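DTDP Sugar Isomerase (PDB 3EJK) probably catalyses the 3,5-epimerization of dTDP-4-dehydro-6-deoxy-alpha-D-glucose, giving dTDP-4-dehydro-beta-L-rhamnose. Local coordinates at residues Pro37-Leu42 with Leu107-Asn112; Lys66-His71 with Phe161-Ala166; Gln76-Pro81 with Val122-Ala127; Leu89-Gly92 with Pro97-Gly100. All blocks are in the same frame, centred on the assembly; numbering follows the deposited sequence.

Contact 1 (Pro37-Leu42 with Leu107-Asn112)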
loop_
_atom_site.group_PDB
_atom_site.type_symbol
_atom_site.label_atom_id
_atom_site.label_comp_id
_atom_site.label_asym_id
_atom_site.label_seq_id
_atom_site.Cartn_x
_atom_site.Cartn_y
_atom_site.Cartn_z
ATOM N N PRO A 37 -11.917 -1.862 7.543
ATOM C CA PRO A 37 -10.979 -2.880 7.954
ATOM C C PRO A 37 -9.529 -2.562 7.759
ATOM O O PRO A 37 -9.146 -1.701 6.968
ATOM C CB PRO A 37 -11.361 -4.069 7.056
ATOM C CG PRO A 37 -11.866 -3.425 5.806
ATOM C CD PRO A 37 -12.647 -2.242 6.320
ATOM N N VAL A 38 -8.751 -3.294 8.536
ATOM C CA VAL A 38 -7.290 -3.298 8.436
ATOM C C VAL A 38 -6.935 -4.474 7.536
ATOM O O VAL A 38 -7.407 -5.612 7.721
ATOM C CB VAL A 38 -6.624 -3.434 9.807
ATOM C CG1 VAL A 38 -5.151 -3.708 9.673
ATOM C CG2 VAL A 38 -6.896 -2.179 10.660
ATOM N N LEU A 39 -6.128 -4.171 6.537
ATOM C CA LEU A 39 -5.716 -5.149 5.553
ATOM C C LEU A 39 -4.232 -5.424 5.630
ATOM O O LEU A 39 -3.406 -4.541 5.408
ATOM C CB LEU A 39 -6.071 -4.646 4.163
ATOM C CG LEU A 39 -7.498 -4.122 4.006
ATOM C CD1 LEU A 39 -7.686 -3.462 2.657
ATOM C CD2 LEU A 39 -8.472 -5.282 4.223
ATOM N N HIS A 40 -3.896 -6.668 5.938
ATOM C CA HIS A 40 -2.486 -7.039 5.992
ATOM C C HIS A 40 -1.870 -7.194 4.622
ATOM O O HIS A 40 -2.544 -7.357 3.614
ATOM C CB HIS A 40 -2.218 -8.324 6.770
ATOM C CG HIS A 40 -2.409 -8.176 8.242
ATOM N ND1 HIS A 40 -2.426 -9.248 9.102
ATOM C CD2 HIS A 40 -2.654 -7.083 8.998
ATOM C CE1 HIS A 40 -2.607 -8.816 10.338
ATOM N NE2 HIS A 40 -2.771 -7.507 10.300
HETATM N N MSE A 41 -0.553 -7.126 4.632
HETATM C CA MSE A 41 0.232 -7.380 3.439
HETATM C C MSE A 41 1.481 -8.220 3.728
HETATM O O MSE A 41 1.617 -9.363 3.258
HETATM C CB MSE A 41 0.635 -6.093 2.726
HETATM C CG MSE A 41 1.246 -6.425 1.398
HETATM SE SE MSE A 41 1.790 -4.914 0.346
HETATM C CE MSE A 41 2.469 -5.876 -1.278
ATOM N N LEU A 42 2.383 -7.645 4.513
ATOM C CA LEU A 42 3.646 -8.321 4.799
ATOM C C LEU A 42 4.299 -7.860 6.082
ATOM O O LEU A 42 4.256 -6.686 6.443
ATOM C CB LEU A 42 4.603 -8.061 3.621
ATOM C CG LEU A 42 5.784 -8.964 3.296
ATOM C CD1 LEU A 42 5.337 -10.413 3.047
ATOM C CD2 LEU A 42 6.485 -8.346 2.071
ATOM N N LEU A 107 -7.141 -10.848 -8.250
ATOM C CA LEU A 107 -6.757 -10.233 -6.977
ATOM C C LEU A 107 -7.670 -9.080 -6.622
ATOM O O LEU A 107 -7.932 -8.184 -7.438
ATOM C CB LEU A 107 -5.308 -9.729 -6.999
ATOM C CG LEU A 107 -4.191 -10.774 -7.118
ATOM C CD1 LEU A 107 -2.836 -10.078 -7.148
ATOM C CD2 LEU A 107 -4.244 -11.791 -5.969
ATOM N N GLY A 108 -8.134 -9.120 -5.379
ATOM C CA GLY A 108 -9.038 -8.095 -4.840
ATOM C C GLY A 108 -10.100 -8.601 -3.887
ATOM O O GLY A 108 -10.460 -9.771 -3.856
ATOM N N ARG A 109 -10.564 -7.655 -3.091
ATOM C CA ARG A 109 -11.608 -7.859 -2.096
ATOM C C ARG A 109 -12.966 -8.032 -2.751
ATOM O O ARG A 109 -13.212 -7.480 -3.809
ATOM C CB ARG A 109 -11.650 -6.683 -1.112
ATOM C CG ARG A 109 -10.426 -6.613 -0.249
ATOM C CD ARG A 109 -10.677 -5.647 0.899
ATOM N NE ARG A 109 -10.458 -4.293 0.473
ATOM C CZ ARG A 109 -11.037 -3.222 0.989
ATOM N NH1 ARG A 109 -11.957 -3.321 1.932
ATOM N NH2 ARG A 109 -10.707 -2.049 0.511
ATOM N N PRO A 110 -13.868 -8.761 -2.079
ATOM C CA PRO A 110 -13.495 -9.250 -0.762
ATOM C C PRO A 110 -13.070 -10.694 -0.699
ATOM O O PRO A 110 -12.576 -11.142 0.334
ATOM C CB PRO A 110 -14.803 -9.142 0.002
ATOM C CG PRO A 110 -15.825 -9.496 -1.023
ATOM C CD PRO A 110 -15.307 -8.934 -2.336
ATOM N N ASP A 111 -13.240 -11.411 -1.795
ATOM C CA ASP A 111 -12.996 -12.842 -1.774
ATOM C C ASP A 111 -11.685 -13.278 -2.366
ATOM O O ASP A 111 -11.352 -14.458 -2.333
ATOM C CB ASP A 111 -14.126 -13.581 -2.491
ATOM C CG ASP A 111 -15.482 -13.356 -1.838
ATOM O OD1 ASP A 111 -15.514 -13.087 -0.625
ATOM O OD2 ASP A 111 -16.509 -13.486 -2.547
ATOM N N ASN A 112 -10.936 -12.326 -2.887
ATOM C CA ASN A 112 -9.669 -12.641 -3.524
ATOM C C ASN A 112 -8.506 -11.822 -3.019
ATOM O O ASN A 112 -7.590 -11.479 -3.781
ATOM C CB ASN A 112 -9.808 -12.457 -5.021
ATOM C CG ASN A 112 -10.630 -13.565 -5.664
ATOM O OD1 ASN A 112 -10.228 -14.721 -5.682
ATOM N ND2 ASN A 112 -11.779 -13.212 -6.185
#
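Arg109 reaches over to Leu39 and Pro37, and its side chain makes up one whole side of this small contact. From CB, directed toward strand 38-43, the first half of the chain spans the gap, and contact begins at the third methylene, where Arg109 CD sits 4.0 Å from Leu39 CD2 with CD1 only slightly farther off. The chain then bends (chi3 -82°), which brings the guanidinium over the leucine. Next comes Arg109 NE, 3.6 Å from Leu39 CD1. That methyl lies over one face of the planar group, displaced toward its rim, so Arg109 CZ is also close to it at 3.8 Å. At the tip the two nitrogens part company. Arg109 NH1 approaches the proline ring at Pro37 CG, 3.9 Å away and at a slant. Arg109 NH2 is 4.0 Å from Leu39 CD1, but its polar partners come from other parts of the dimer: the carbonyl oxygen of Pro81 and the carboxylate of Glu59 from the second subunit, a salt bridge. Apolar cover on one face together with bonds at the tip should hold the guanidinium in a fixed orientation. Behind it, Gly108 N bonds Asn112 O around a tight turn that includes the cis peptide before Pro110; the return bond is weak. In the fold, Arg109 follows strand 102-108, while Leu39 belongs to strand 38-43, which pairs with strand 24-31 of its own chain and also with an antiparallel strand of the second subunit, carrying the sheet across the interface.

Contact 2 (Lys66-His71 with Phe161-Ala166)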
loop_
_atom_site.group_PDB
_atom_site.type_symbol
_atom_site.label_atom_id
_atom_site.label_comp_id
_atom_site.label_asym_id
_atom_site.label_seq_id
_atom_site.Cartn_x
_atom_site.Cartn_y
_atom_site.Cartn_z
ATOM N N LYS A 66 -2.073 -3.032 -18.005
ATOM C CA LYS A 66 -0.639 -2.764 -17.854
ATOM C C LYS A 66 0.123 -4.052 -18.102
ATOM O O LYS A 66 0.220 -4.928 -17.241
ATOM C CB LYS A 66 -0.291 -2.196 -16.480
ATOM C CG LYS A 66 -0.879 -0.816 -16.221
ATOM C CD LYS A 66 -0.355 -0.236 -14.911
ATOM C CE LYS A 66 -0.805 1.212 -14.726
ATOM N NZ LYS A 66 -0.031 1.922 -13.662
ATOM N N ALA A 67 0.634 -4.168 -19.314
ATOM C CA ALA A 67 1.340 -5.394 -19.743
ATOM C C ALA A 67 2.319 -5.056 -20.867
ATOM O O ALA A 67 2.064 -4.125 -21.622
ATOM C CB ALA A 67 0.326 -6.418 -20.224
ATOM N N TRP A 68 3.447 -5.748 -21.016
ATOM C CA TRP A 68 3.924 -6.835 -20.187
ATOM C C TRP A 68 5.247 -6.409 -19.601
ATOM O O TRP A 68 5.971 -5.612 -20.191
ATOM C CB TRP A 68 4.213 -8.075 -21.025
ATOM C CG TRP A 68 3.026 -8.700 -21.673
ATOM C CD1 TRP A 68 2.562 -8.470 -22.925
ATOM C CD2 TRP A 68 2.161 -9.673 -21.092
ATOM N NE1 TRP A 68 1.445 -9.233 -23.166
ATOM C CE2 TRP A 68 1.175 -9.979 -22.050
ATOM C CE3 TRP A 68 2.107 -10.301 -19.843
ATOM C CZ2 TRP A 68 0.179 -10.902 -21.814
ATOM C CZ3 TRP A 68 1.124 -11.216 -19.611
ATOM C CH2 TRP A 68 0.171 -11.519 -20.590
ATOM N N LYS A 69 5.550 -6.960 -18.445
ATOM C CA LYS A 69 6.803 -6.663 -17.749
ATOM C C LYS A 69 7.483 -7.937 -17.282
ATOM O O LYS A 69 6.832 -8.929 -16.919
ATOM C CB LYS A 69 6.531 -5.800 -16.509
ATOM C CG LYS A 69 7.750 -5.047 -16.031
ATOM C CD LYS A 69 8.199 -4.154 -17.192
ATOM C CE LYS A 69 8.870 -2.916 -16.746
ATOM N NZ LYS A 69 7.827 -1.981 -16.326
ATOM N N ARG A 70 8.800 -7.819 -17.209
ATOM C CA ARG A 70 9.712 -8.864 -16.752
ATOM C C ARG A 70 10.929 -8.262 -16.051
ATOM O O ARG A 70 11.457 -7.246 -16.488
ATOM C CB ARG A 70 10.179 -9.722 -17.957
ATOM C CG ARG A 70 11.003 -10.902 -17.530
ATOM C CD ARG A 70 11.139 -11.965 -18.580
ATOM N NE ARG A 70 11.960 -11.560 -19.695
ATOM C CZ ARG A 70 12.364 -12.398 -20.641
ATOM N NH1 ARG A 70 12.036 -13.683 -20.552
ATOM N NH2 ARG A 70 13.112 -11.959 -21.653
ATOM N N HIS A 71 11.341 -8.876 -14.947
ATOM C CA HIS A 71 12.559 -8.463 -14.218
ATOM C C HIS A 71 13.569 -9.594 -14.215
ATOM O O HIS A 71 13.198 -10.768 -14.106
ATOM C CB HIS A 71 12.254 -8.056 -12.773
ATOM C CG HIS A 71 11.533 -6.758 -12.655
ATOM N ND1 HIS A 71 12.167 -5.588 -12.294
ATOM C CD2 HIS A 71 10.238 -6.439 -12.877
ATOM C CE1 HIS A 71 11.284 -4.605 -12.293
ATOM N NE2 HIS A 71 10.102 -5.100 -12.621
ATOM N N PHE A 161 -1.090 -14.657 -24.597
ATOM C CA PHE A 161 -2.347 -14.239 -23.997
ATOM C C PHE A 161 -2.847 -12.936 -24.598
ATOM O O PHE A 161 -2.129 -11.942 -24.642
ATOM C CB PHE A 161 -2.229 -14.080 -22.476
ATOM C CG PHE A 161 -3.525 -13.688 -21.822
ATOM C CD1 PHE A 161 -4.445 -14.645 -21.473
ATOM C CD2 PHE A 161 -3.829 -12.358 -21.578
ATOM C CE1 PHE A 161 -5.656 -14.291 -20.879
ATOM C CE2 PHE A 161 -5.033 -11.994 -20.992
ATOM C CZ PHE A 161 -5.954 -12.976 -20.643
ATOM N N SER A 162 -4.112 -12.953 -24.990
ATOM C CA SER A 162 -4.754 -11.794 -25.616
ATOM C C SER A 162 -5.551 -10.936 -24.652
ATOM O O SER A 162 -6.662 -11.261 -24.272
ATOM C CB SER A 162 -5.674 -12.246 -26.742
ATOM O OG SER A 162 -6.316 -11.143 -27.334
ATOM N N TRP A 163 -4.979 -9.809 -24.287
ATOM C CA TRP A 163 -5.665 -8.880 -23.403
ATOM C C TRP A 163 -6.883 -8.329 -24.082
ATOM O O TRP A 163 -7.871 -8.003 -23.441
ATOM C CB TRP A 163 -4.770 -7.720 -22.968
ATOM C CG TRP A 163 -3.880 -8.133 -21.904
ATOM C CD1 TRP A 163 -2.541 -8.334 -21.984
ATOM C CD2 TRP A 163 -4.262 -8.465 -20.570
ATOM N NE1 TRP A 163 -2.060 -8.750 -20.773
ATOM C CE2 TRP A 163 -3.097 -8.844 -19.887
ATOM C CE3 TRP A 163 -5.479 -8.483 -19.886
ATOM C CZ2 TRP A 163 -3.109 -9.242 -18.559
ATOM C CZ3 TRP A 163 -5.484 -8.876 -18.559
ATOM C CH2 TRP A 163 -4.311 -9.249 -17.913
ATOM N N ALA A 164 -6.819 -8.271 -25.399
ATOM C CA ALA A 164 -7.932 -7.688 -26.164
ATOM C C ALA A 164 -9.155 -8.575 -26.052
ATOM O O ALA A 164 -10.292 -8.136 -26.178
ATOM C CB ALA A 164 -7.555 -7.503 -27.613
ATOM N N GLY A 165 -8.897 -9.838 -25.784
ATOM C CA GLY A 165 -9.948 -10.830 -25.708
ATOM C C GLY A 165 -10.418 -11.087 -24.297
ATOM O O GLY A 165 -11.386 -11.799 -24.080
ATOM N N ALA A 166 -9.747 -10.487 -23.332
ATOM C CA ALA A 166 -10.089 -10.722 -21.904
ATOM C C ALA A 166 -11.427 -10.155 -21.465
ATOM O O ALA A 166 -11.867 -9.102 -21.908
ATOM C CB ALA A 166 -8.985 -10.182 -20.975
#
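Trp68 and Trp163 meet as an oblique aromatic pair, with the six-membered ring of Trp68 and the five-membered ring of Trp163 4.8 Å apart at their centroids and the planes inclined by 46°. The closest approach is Trp163 NE1 to Trp68 CZ2, 3.3 Å, with the nitrogen above one face of the Trp68 ring near its rim. Apolar packing adds to this. Ala67 CB lies 3.9 Å from Trp163 CD1 and sits on the same face of Trp68, while Phe161 CB touches Trp68 CH2 at 4.0 Å. Within 161-166, Phe161 CE2 stands over the centre of the Trp163 ring. The polar element is slight: Phe161 O is in the plane of the Trp68 ring, at its edge, and Trp68 NE1 makes a weak hydrogen bond to Gln154 O. The cis peptide between Ala67 and Trp68 breaks the usual alternation of a strand, and both residues face this loop, whereas Lys66, Lys69 and His71 all bond to a citrate. Chemically, the C-terminal loop is held to strand 65-71 by aromatic and apolar surface, while the citrate bonds of those three residues are consistent with a pocket that accepts anions.

Contact 3 (Gln76-Pro81 with Val122-Ala127); sequences QLFAVP and VWYGFA
Tyr124 OH hydrogen-bonds a bound citrate and also packs against the side-chain amide of Gln76, whose CD is 3.4 Å from the hydroxyl oxygen. The Gln76 chain is bent at chi2. Its CG rests against Tyr124 CE1 at 3.7 Å, and the amide plane is tilted 36° from the phenol ring. The amide has its own anchor, since Gln76 OE1 accepts a bond from Asn138 ND2. Strands 76-82 and 123-128 belong to opposing sheets of the cupin-type beta sandwich, and their segments run nearly parallel, with axes 11.4 Å apart. Phe78 reaches across between them. It turns its edge toward the faces of both Tyr124 and Phe126, two offset edge-to-face pairs with planes at 89° in each. Phe78 CE2 comes to 3.6 Å from Phe126 CD2, and Phe78 CZ to 4.0 Å from Tyr124 CE2. Tyr124 (chi1 59°) and Phe126 both carry CG between the backbone N and the carbonyl carbon, which stands the two rings side by side to meet the one phenylalanine. Val136 touches both Phe78 and Phe126, while Ile85 and Val87 also pack on Phe126.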
loop_
_atom_site.group_PDB
_atom_site.type_symbol
_atom_site.label_atom_id
_atom_site.label_comp_id
_atom_site.label_asym_id
_atom_site.label_seq_id
_atom_site.Cartn_x
_atom_site.Cartn_y
_atom_site.Cartn_z
ATOM N N GLN A 76 8.355 -9.978 -7.328
ATOM C CA GLN A 76 7.212 -9.115 -7.025
ATOM C C GLN A 76 6.324 -9.777 -5.983
ATOM O O GLN A 76 6.199 -11.006 -5.932
ATOM C CB GLN A 76 6.344 -8.855 -8.272
ATOM C CG GLN A 76 7.086 -8.671 -9.593
ATOM C CD GLN A 76 8.178 -7.621 -9.563
ATOM O OE1 GLN A 76 8.008 -6.531 -9.005
ATOM N NE2 GLN A 76 9.297 -7.922 -10.235
ATOM N N LEU A 77 5.760 -8.929 -5.124
ATOM C CA LEU A 77 4.755 -9.336 -4.117
ATOM C C LEU A 77 3.598 -8.337 -4.197
ATOM O O LEU A 77 3.642 -7.240 -3.639
ATOM C CB LEU A 77 5.309 -9.431 -2.693
ATOM C CG LEU A 77 6.307 -10.558 -2.431
ATOM C CD1 LEU A 77 6.860 -10.442 -1.015
ATOM C CD2 LEU A 77 5.669 -11.891 -2.652
ATOM N N PHE A 78 2.587 -8.759 -4.950
ATOM C CA PHE A 78 1.379 -7.983 -5.237
ATOM C C PHE A 78 0.269 -8.212 -4.236
ATOM O O PHE A 78 -0.055 -9.344 -3.876
ATOM C CB PHE A 78 0.759 -8.395 -6.587
ATOM C CG PHE A 78 1.378 -7.764 -7.808
ATOM C CD1 PHE A 78 2.607 -7.161 -7.780
ATOM C CD2 PHE A 78 0.712 -7.866 -9.034
ATOM C CE1 PHE A 78 3.158 -6.603 -8.933
ATOM C CE2 PHE A 78 1.271 -7.330 -10.202
ATOM C CZ PHE A 78 2.506 -6.703 -10.137
ATOM N N ALA A 79 -0.336 -7.099 -3.845
ATOM C CA ALA A 79 -1.598 -7.113 -3.086
ATOM C C ALA A 79 -2.480 -6.044 -3.703
ATOM O O ALA A 79 -1.982 -5.070 -4.237
ATOM C CB ALA A 79 -1.417 -6.910 -1.580
ATOM N N VAL A 80 -3.789 -6.282 -3.684
ATOM C CA VAL A 80 -4.758 -5.361 -4.299
ATOM C C VAL A 80 -5.815 -4.939 -3.263
ATOM O O VAL A 80 -6.897 -5.526 -3.169
ATOM C CB VAL A 80 -5.420 -6.001 -5.537
ATOM C CG1 VAL A 80 -6.460 -5.065 -6.131
ATOM C CG2 VAL A 80 -4.330 -6.362 -6.617
ATOM N N PRO A 81 -5.509 -3.907 -2.486
ATOM C CA PRO A 81 -6.411 -3.497 -1.400
ATOM C C PRO A 81 -7.603 -2.680 -1.830
ATOM O O PRO A 81 -8.557 -2.520 -1.070
ATOM C CB PRO A 81 -5.522 -2.657 -0.492
ATOM C CG PRO A 81 -4.402 -2.200 -1.359
ATOM C CD PRO A 81 -4.285 -3.106 -2.536
ATOM N N VAL A 122 9.824 -14.024 -15.135
ATOM C CA VAL A 122 8.476 -14.416 -15.513
ATOM C C VAL A 122 7.766 -13.143 -15.954
ATOM O O VAL A 122 7.760 -12.144 -15.230
ATOM C CB VAL A 122 7.677 -15.055 -14.356
ATOM C CG1 VAL A 122 6.186 -15.200 -14.731
ATOM C CG2 VAL A 122 8.252 -16.408 -13.984
ATOM N N TRP A 123 7.208 -13.176 -17.157
ATOM C CA TRP A 123 6.442 -12.043 -17.684
ATOM C C TRP A 123 5.129 -11.897 -16.949
ATOM O O TRP A 123 4.458 -12.882 -16.621
ATOM C CB TRP A 123 6.116 -12.208 -19.163
ATOM C CG TRP A 123 7.277 -12.110 -20.113
ATOM C CD1 TRP A 123 7.942 -13.151 -20.704
ATOM C CD2 TRP A 123 7.873 -10.915 -20.620
ATOM N NE1 TRP A 123 8.930 -12.672 -21.537
ATOM C CE2 TRP A 123 8.911 -11.302 -21.498
ATOM C CE3 TRP A 123 7.643 -9.552 -20.410
ATOM C CZ2 TRP A 123 9.701 -10.379 -22.158
ATOM C CZ3 TRP A 123 8.442 -8.642 -21.071
ATOM C CH2 TRP A 123 9.461 -9.053 -21.913
ATOM N N TYR A 124 4.770 -10.649 -16.700
ATOM C CA TYR A 124 3.492 -10.336 -16.062
ATOM C C TYR A 124 2.773 -9.129 -16.657
ATOM O O TYR A 124 3.347 -8.225 -17.221
ATOM C CB TYR A 124 3.610 -10.226 -14.537
ATOM C CG TYR A 124 4.568 -9.184 -14.018
ATOM C CD1 TYR A 124 5.895 -9.487 -13.787
ATOM C CD2 TYR A 124 4.129 -7.906 -13.723
ATOM C CE1 TYR A 124 6.778 -8.522 -13.290
ATOM C CE2 TYR A 124 4.985 -6.937 -13.237
ATOM C CZ TYR A 124 6.310 -7.247 -13.017
ATOM O OH TYR A 124 7.170 -6.278 -12.528
ATOM N N GLY A 125 1.465 -9.224 -16.571
ATOM C CA GLY A 125 0.554 -8.181 -17.021
ATOM C C GLY A 125 -0.684 -8.212 -16.148
ATOM O O GLY A 125 -1.003 -9.233 -15.542
ATOM N N PHE A 126 -1.368 -7.084 -16.066
ATOM C CA PHE A 126 -2.596 -7.028 -15.273
ATOM C C PHE A 126 -3.519 -5.921 -15.735
ATOM O O PHE A 126 -3.095 -4.954 -16.375
ATOM C CB PHE A 126 -2.290 -6.915 -13.770
ATOM C CG PHE A 126 -1.370 -5.774 -13.406
ATOM C CD1 PHE A 126 -1.863 -4.519 -13.156
ATOM C CD2 PHE A 126 -0.001 -5.973 -13.307
ATOM C CE1 PHE A 126 -1.023 -3.475 -12.803
ATOM C CE2 PHE A 126 0.843 -4.943 -12.971
ATOM C CZ PHE A 126 0.331 -3.681 -12.721
ATOM N N ALA A 127 -4.791 -6.115 -15.425
ATOM C CA ALA A 127 -5.849 -5.175 -15.774
ATOM C C ALA A 127 -6.928 -5.089 -14.710
ATOM O O ALA A 127 -7.256 -6.063 -14.059
ATOM C CB ALA A 127 -6.478 -5.558 -17.116
#

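Contact 4 (Leu89-Gly92 with Pro97-Gly100)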
loop_
_atom_site.group_PDB
_atom_site.type_symbol
_atom_site.label_atom_id
_atom_site.label_comp_id
_atom_site.label_asym_id
_atom_site.label_seq_id
_atom_site.Cartn_x
_atom_site.Cartn_y
_atom_site.Cartn_z
ATOM N N LEU A 89 0.347 -14.403 -15.843
ATOM C CA LEU A 89 1.781 -14.709 -15.777
ATOM C C LEU A 89 2.112 -15.640 -16.926
ATOM O O LEU A 89 1.328 -16.501 -17.270
ATOM C CB LEU A 89 2.146 -15.398 -14.448
ATOM C CG LEU A 89 1.752 -14.694 -13.139
ATOM C CD1 LEU A 89 2.415 -15.430 -11.971
ATOM C CD2 LEU A 89 2.193 -13.275 -13.179
ATOM N N TYR A 90 3.260 -15.396 -17.546
ATOM C CA TYR A 90 3.763 -16.215 -18.658
ATOM C C TYR A 90 5.213 -16.604 -18.439
ATOM O O TYR A 90 6.092 -15.754 -18.310
ATOM C CB TYR A 90 3.628 -15.512 -19.998
ATOM C CG TYR A 90 4.377 -16.255 -21.080
ATOM C CD1 TYR A 90 3.999 -17.536 -21.448
ATOM C CD2 TYR A 90 5.469 -15.681 -21.716
ATOM C CE1 TYR A 90 4.686 -18.229 -22.407
ATOM C CE2 TYR A 90 6.144 -16.366 -22.695
ATOM C CZ TYR A 90 5.753 -17.632 -23.030
ATOM O OH TYR A 90 6.441 -18.315 -23.987
ATOM N N ASP A 91 5.426 -17.909 -18.375
ATOM C CA ASP A 91 6.759 -18.474 -18.123
ATOM C C ASP A 91 7.592 -18.591 -19.395
ATOM O O ASP A 91 7.503 -19.566 -20.137
ATOM C CB ASP A 91 6.632 -19.834 -17.452
ATOM C CG ASP A 91 7.921 -20.303 -16.834
ATOM O OD1 ASP A 91 8.988 -19.722 -17.153
ATOM O OD2 ASP A 91 7.854 -21.261 -16.029
ATOM N N GLY A 92 8.426 -17.581 -19.594
ATOM C CA GLY A 92 9.318 -17.516 -20.746
ATOM C C GLY A 92 10.680 -18.127 -20.464
ATOM O O GLY A 92 11.580 -18.092 -21.301
ATOM N N PRO A 97 10.523 -25.952 -15.604
ATOM C CA PRO A 97 9.697 -27.130 -15.833
ATOM C C PRO A 97 8.279 -26.763 -16.250
ATOM O O PRO A 97 7.505 -27.634 -16.602
ATOM C CB PRO A 97 9.712 -27.843 -14.484
ATOM C CG PRO A 97 10.026 -26.793 -13.497
ATOM C CD PRO A 97 10.867 -25.768 -14.186
ATOM N N THR A 98 7.962 -25.478 -16.218
ATOM C CA THR A 98 6.642 -24.998 -16.650
ATOM C C THR A 98 6.842 -23.994 -17.770
ATOM O O THR A 98 6.052 -23.112 -17.991
ATOM C CB THR A 98 5.812 -24.344 -15.521
ATOM O OG1 THR A 98 6.491 -23.179 -15.008
ATOM C CG2 THR A 98 5.535 -25.342 -14.383
ATOM N N SER A 99 7.932 -24.153 -18.486
ATOM C CA SER A 99 8.212 -23.277 -19.625
ATOM C C SER A 99 7.021 -23.200 -20.590
ATOM O O SER A 99 6.456 -24.202 -21.009
ATOM C CB SER A 99 9.441 -23.765 -20.394
ATOM O OG SER A 99 9.783 -22.864 -21.436
ATOM N N GLY A 100 6.677 -21.985 -20.962
ATOM C CA GLY A 100 5.629 -21.756 -21.949
ATOM C C GLY A 100 4.226 -21.682 -21.404
ATOM O O GLY A 100 3.303 -21.363 -22.134
#
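Asp91 and Thr98 form the tight end of this contact. Thr98 OG1 donates to Asp91 OD2 over a short 2.6 Å, reaching the anti lone pair of that oxygen, the one turned away from OD1. The aspartate points its carboxylate there because its CG is anti to the backbone N (chi1 -165°). Both partners are shared: Asp91 OD2 also bonds Ser96 OG, Asp91 OD1 forms a salt bridge with Arg93, and Thr98 OG1 receives the backbone N-H of Glu21. Thr98 O also lies 3.2 Å from Asp91 OD2; both are acceptors and no bond forms. The surrounding donors and the arginine would be expected to stabilise the negative charge on this buried group. Beside it the backbone closes as well: Gly100 N gives its hydrogen to Asp91 O at 2.7 Å, nearly straight at 160° and in the carbonyl plane.

The other side is looser. Tyr90 merely sets a ring edge against the exposed Gly100, with CE1 3.4 Å from Gly100 O in the plane of the ring. The CB of Ser99 points away, and its OG bonds Arg93 O. Gly100 has positive phi (87°), a backbone shape in which a CB would strike the preceding carbonyl. Together these bonds close the loop of a beta hairpin: strand 84-90 leads in, strand 102-108 leads out antiparallel to it, and the Asp91 carboxylate gathers hydroxyls and an arginine of the loop while its main-chain oxygen takes Gly100 N.

Contact 3 lies at the middle of the chain, its centre 11 Å from that of contact 2 and 14 Å from that of contact 1. Strands 65-71 and 123-128 are neighbours, so contacts 2 and 3 share backbone bonds such as Lys69 O to Tyr124 N, 2.7 Å, and both border the citrate pocket, which may mark the substrate site. Contact 4 joins the same sheet through the bond of Tyr90 N to Trp123 O, 2.9 Å. Contact 1 lies toward the dimer interface, about 27 Å centre to centre from contact 4, and is tied to contact 3 where Arg109 NH2 meets Pro81 O at 2.7 Å.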